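Malarial CLPB2 atpase/hsp101 protein (Plasmodium falciparum, PDB 4IRF) probably acts as an ATP-dependent ClpB-type chaperone that unfolds and translocates other proteins, and is represented here by its N-terminal cargo-binding domain. Local coordinates at residues Asn18-Gly23 with Glu115-Gly120. Numbering follows the deposited sequence.
Sequences NILNAG and EHLLSG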
ATOM      1  N   ASN A  18      -5.035   2.163   9.531  1.00 23.21           N
ATOM      2  CA  ASN A  18      -3.929   3.014   9.967  1.00 25.33           C
ATOM      3  C   ASN A  18      -2.934   3.325   8.848  1.00 26.24           C
ATOM      4  O   ASN A  18      -2.416   4.439   8.752  1.00 23.74           O
ATOM      5  CB  ASN A  18      -3.214   2.407  11.179  1.00 30.99           C
ATOM      6  CG  ASN A  18      -4.088   2.412  12.429  1.00 31.08           C
ATOM      7  OD1 ASN A  18      -5.037   3.204  12.545  1.00 34.93           O
ATOM      8  ND2 ASN A  18      -3.763   1.534  13.382  1.00 36.64           N
ATOM      9  N   ILE A  19      -2.663   2.334   8.007  1.00 20.54           N
ATOM     10  CA  ILE A  19      -1.851   2.559   6.831  1.00 22.91           C
ATOM     11  C   ILE A  19      -2.522   3.584   5.905  1.00 19.61           C
ATOM     12  O   ILE A  19      -1.859   4.488   5.396  1.00 22.85           O
ATOM     13  CB  ILE A  19      -1.576   1.239   6.045  1.00 19.12           C
ATOM     14  CG1 ILE A  19      -0.472   0.455   6.754  1.00 21.37           C
ATOM     15  CG2 ILE A  19      -1.056   1.512   4.667  1.00 21.62           C
ATOM     16  CD1 ILE A  19      -0.491  -1.006   6.422  1.00 21.98           C
ATOM     17  N   LEU A  20      -3.820   3.412   5.660  1.00 19.92           N
ATOM     18  CA  LEU A  20      -4.548   4.358   4.816  1.00 19.21           C
ATOM     19  C   LEU A  20      -4.508   5.768   5.390  1.00 24.58           C
ATOM     20  O   LEU A  20      -4.252   6.720   4.671  1.00 25.61           O
ATOM     21  CB  LEU A  20      -5.987   3.906   4.644  1.00 20.06           C
ATOM     22  CG  LEU A  20      -6.149   2.588   3.910  1.00 21.70           C
ATOM     23  CD1 LEU A  20      -7.634   2.181   3.934  1.00 24.60           C
ATOM     24  CD2 LEU A  20      -5.661   2.723   2.476  1.00 25.78           C
ATOM     25  N   ASN A  21      -4.728   5.907   6.691  1.00 21.19           N
ATOM     26  CA  ASN A  21      -4.673   7.240   7.298  1.00 26.12           C
ATOM     27  C   ASN A  21      -3.264   7.845   7.303  1.00 25.60           C
ATOM     28  O   ASN A  21      -3.091   9.061   7.169  1.00 28.33           O
ATOM     29  CB  ASN A  21      -5.234   7.199   8.712  1.00 27.73           C
ATOM     30  CG  ASN A  21      -6.738   7.020   8.740  1.00 27.77           C
ATOM     31  OD1 ASN A  21      -7.426   7.400   7.797  1.00 36.02           O
ATOM     32  ND2 ASN A  21      -7.262   6.482   9.852  1.00 34.31           N
ATOM     33  N   ALA A  22      -2.245   7.005   7.476  1.00 23.87           N
ATOM     34  CA  ALA A  22      -0.878   7.518   7.371  1.00 25.37           C
ATOM     35  C   ALA A  22      -0.610   7.949   5.936  1.00 28.79           C
ATOM     36  O   ALA A  22       0.155   8.909   5.659  1.00 27.15           O
ATOM     37  CB  ALA A  22       0.165   6.477   7.824  1.00 23.23           C
ATOM     38  N   GLY A  23      -1.186   7.206   4.994  1.00 24.00           N
ATOM     39  CA  GLY A  23      -1.068   7.545   3.599  1.00 23.81           C
ATOM     40  C   GLY A  23      -1.619   8.937   3.304  1.00 26.12           C
ATOM     41  O   GLY A  23      -1.022   9.681   2.522  1.00 27.02           O
ATOM     42  N   GLU A 115      -1.588  -7.605   3.366  1.00 21.01           N
ATOM     43  CA  GLU A 115      -1.208  -8.321   2.148  1.00 18.91           C
ATOM     44  C   GLU A 115      -2.220  -8.074   1.040  1.00 18.65           C
ATOM     45  O   GLU A 115      -1.868  -8.086  -0.141  1.00 23.15           O
ATOM     46  CB  GLU A 115      -1.176  -9.829   2.399  1.00 23.26           C
ATOM     47  CG  GLU A 115      -0.070 -10.276   3.375  1.00 32.45           C
ATOM     48  CD  GLU A 115      -0.462 -10.184   4.846  1.00 22.84           C
ATOM     49  OE1 GLU A 115      -1.477  -9.540   5.211  1.00 27.78           O
ATOM     50  OE2 GLU A 115       0.285 -10.780   5.671  1.00 29.90           O
ATOM     51  N   HIS A 116      -3.482  -7.917   1.415  1.00 20.78           N
ATOM     52  CA  HIS A 116      -4.542  -7.704   0.422  1.00 17.35           C
ATOM     53  C   HIS A 116      -4.437  -6.300  -0.167  1.00 19.54           C
ATOM     54  O   HIS A 116      -4.593  -6.113  -1.373  1.00 20.77           O
ATOM     55  CB  HIS A 116      -5.906  -7.951   1.064  1.00 20.81           C
ATOM     56  CG  HIS A 116      -5.995  -9.316   1.679  1.00 23.40           C
ATOM     57  ND1 HIS A 116      -6.194  -9.509   3.028  1.00 25.33           N
ATOM     58  CD2 HIS A 116      -5.832 -10.546   1.136  1.00 25.42           C
ATOM     59  CE1 HIS A 116      -6.187 -10.812   3.284  1.00 26.22           C
ATOM     60  NE2 HIS A 116      -5.970 -11.459   2.155  1.00 23.86           N
ATOM     61  N   LEU A 117      -4.100  -5.344   0.686  1.00 21.47           N
ATOM     62  CA  LEU A 117      -3.816  -3.987   0.256  1.00 23.47           C
ATOM     63  C   LEU A 117      -2.600  -4.007  -0.651  1.00 18.66           C
ATOM     64  O   LEU A 117      -2.586  -3.363  -1.723  1.00 23.08           O
ATOM     65  CB  LEU A 117      -3.616  -3.090   1.486  1.00 21.33           C
ATOM     66  CG  LEU A 117      -3.419  -1.617   1.247  1.00 24.25           C
ATOM     67  CD1 LEU A 117      -4.587  -1.021   0.453  1.00 22.56           C
ATOM     68  CD2 LEU A 117      -3.308  -0.952   2.589  1.00 22.63           C
ATOM     69  N   LEU A 118      -1.583  -4.798  -0.280  1.00 18.96           N
ATOM     70  CA  LEU A 118      -0.395  -4.910  -1.118  1.00 22.08           C
ATOM     71  C   LEU A 118      -0.777  -5.401  -2.523  1.00 22.87           C
ATOM     72  O   LEU A 118      -0.322  -4.848  -3.537  1.00 23.56           O
ATOM     73  CB  LEU A 118       0.668  -5.817  -0.448  1.00 25.27           C
ATOM     74  CG  LEU A 118       2.024  -5.827  -1.158  1.00 32.09           C
ATOM     75  CD1 LEU A 118       2.852  -4.632  -0.770  1.00 32.44           C
ATOM     76  CD2 LEU A 118       2.753  -7.123  -0.838  1.00 33.64           C
ATOM     77  N   SER A 119      -1.662  -6.400  -2.595  1.00 20.63           N
ATOM     78  CA  SER A 119      -2.076  -6.938  -3.877  1.00 18.32           C
ATOM     79  C   SER A 119      -2.797  -5.857  -4.688  1.00 21.78           C
ATOM     80  O   SER A 119      -2.551  -5.674  -5.885  1.00 24.28           O
ATOM     81  CB  SER A 119      -2.997  -8.142  -3.650  1.00 22.50           C
ATOM     82  OG  SER A 119      -3.410  -8.654  -4.894  1.00 26.90           O
ATOM     83  N   GLY A 120      -3.660  -5.106  -4.014  1.00 18.53           N
ATOM     84  CA  GLY A 120      -4.377  -4.022  -4.667  1.00 17.25           C
ATOM     85  C   GLY A 120      -3.462  -2.937  -5.210  1.00 17.21           C
ATOM     86  O   GLY A 120      -3.609  -2.466  -6.360  1.00 20.77           O
TER
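Leu-117 reaches from helix 114-121 to Ile-19 and Leu-20 on helix 14-29. The contact lies near the centre of the mainly helical Clp N-terminal domain. It joins the first helix to helix 114-121, late in the chain. All of it is apolar. Across segments 18-23 and 115-120 the nearest CA atoms are Ile-19 CA and Leu-117 CA, 9.5 Å apart. Leu-117 reaches farther into that gap than Ile-19 does. Its CG is anti to the backbone N (chi1 -175°), and CD2 is the branch anti to CA, so CD2 leads. From Ile-19 the gamma methyl does the touching, because CG2 is the branch anti to the backbone N. Leu-20 comes in more loosely through CD2, 4.4 Å from Leu-117 CD2. Neighbouring helices add to this core. Ile-19 also rests on Ala-43 and Leu-44 of helix 37-46, and Leu-20 on Ile-40. Leu-117 also packs against Thr-96 and Leu-97 of helix 91-106. The closest approach is methyl to methyl, Ile-19 CG2 to Leu-117 CD2, at 3.9 Å.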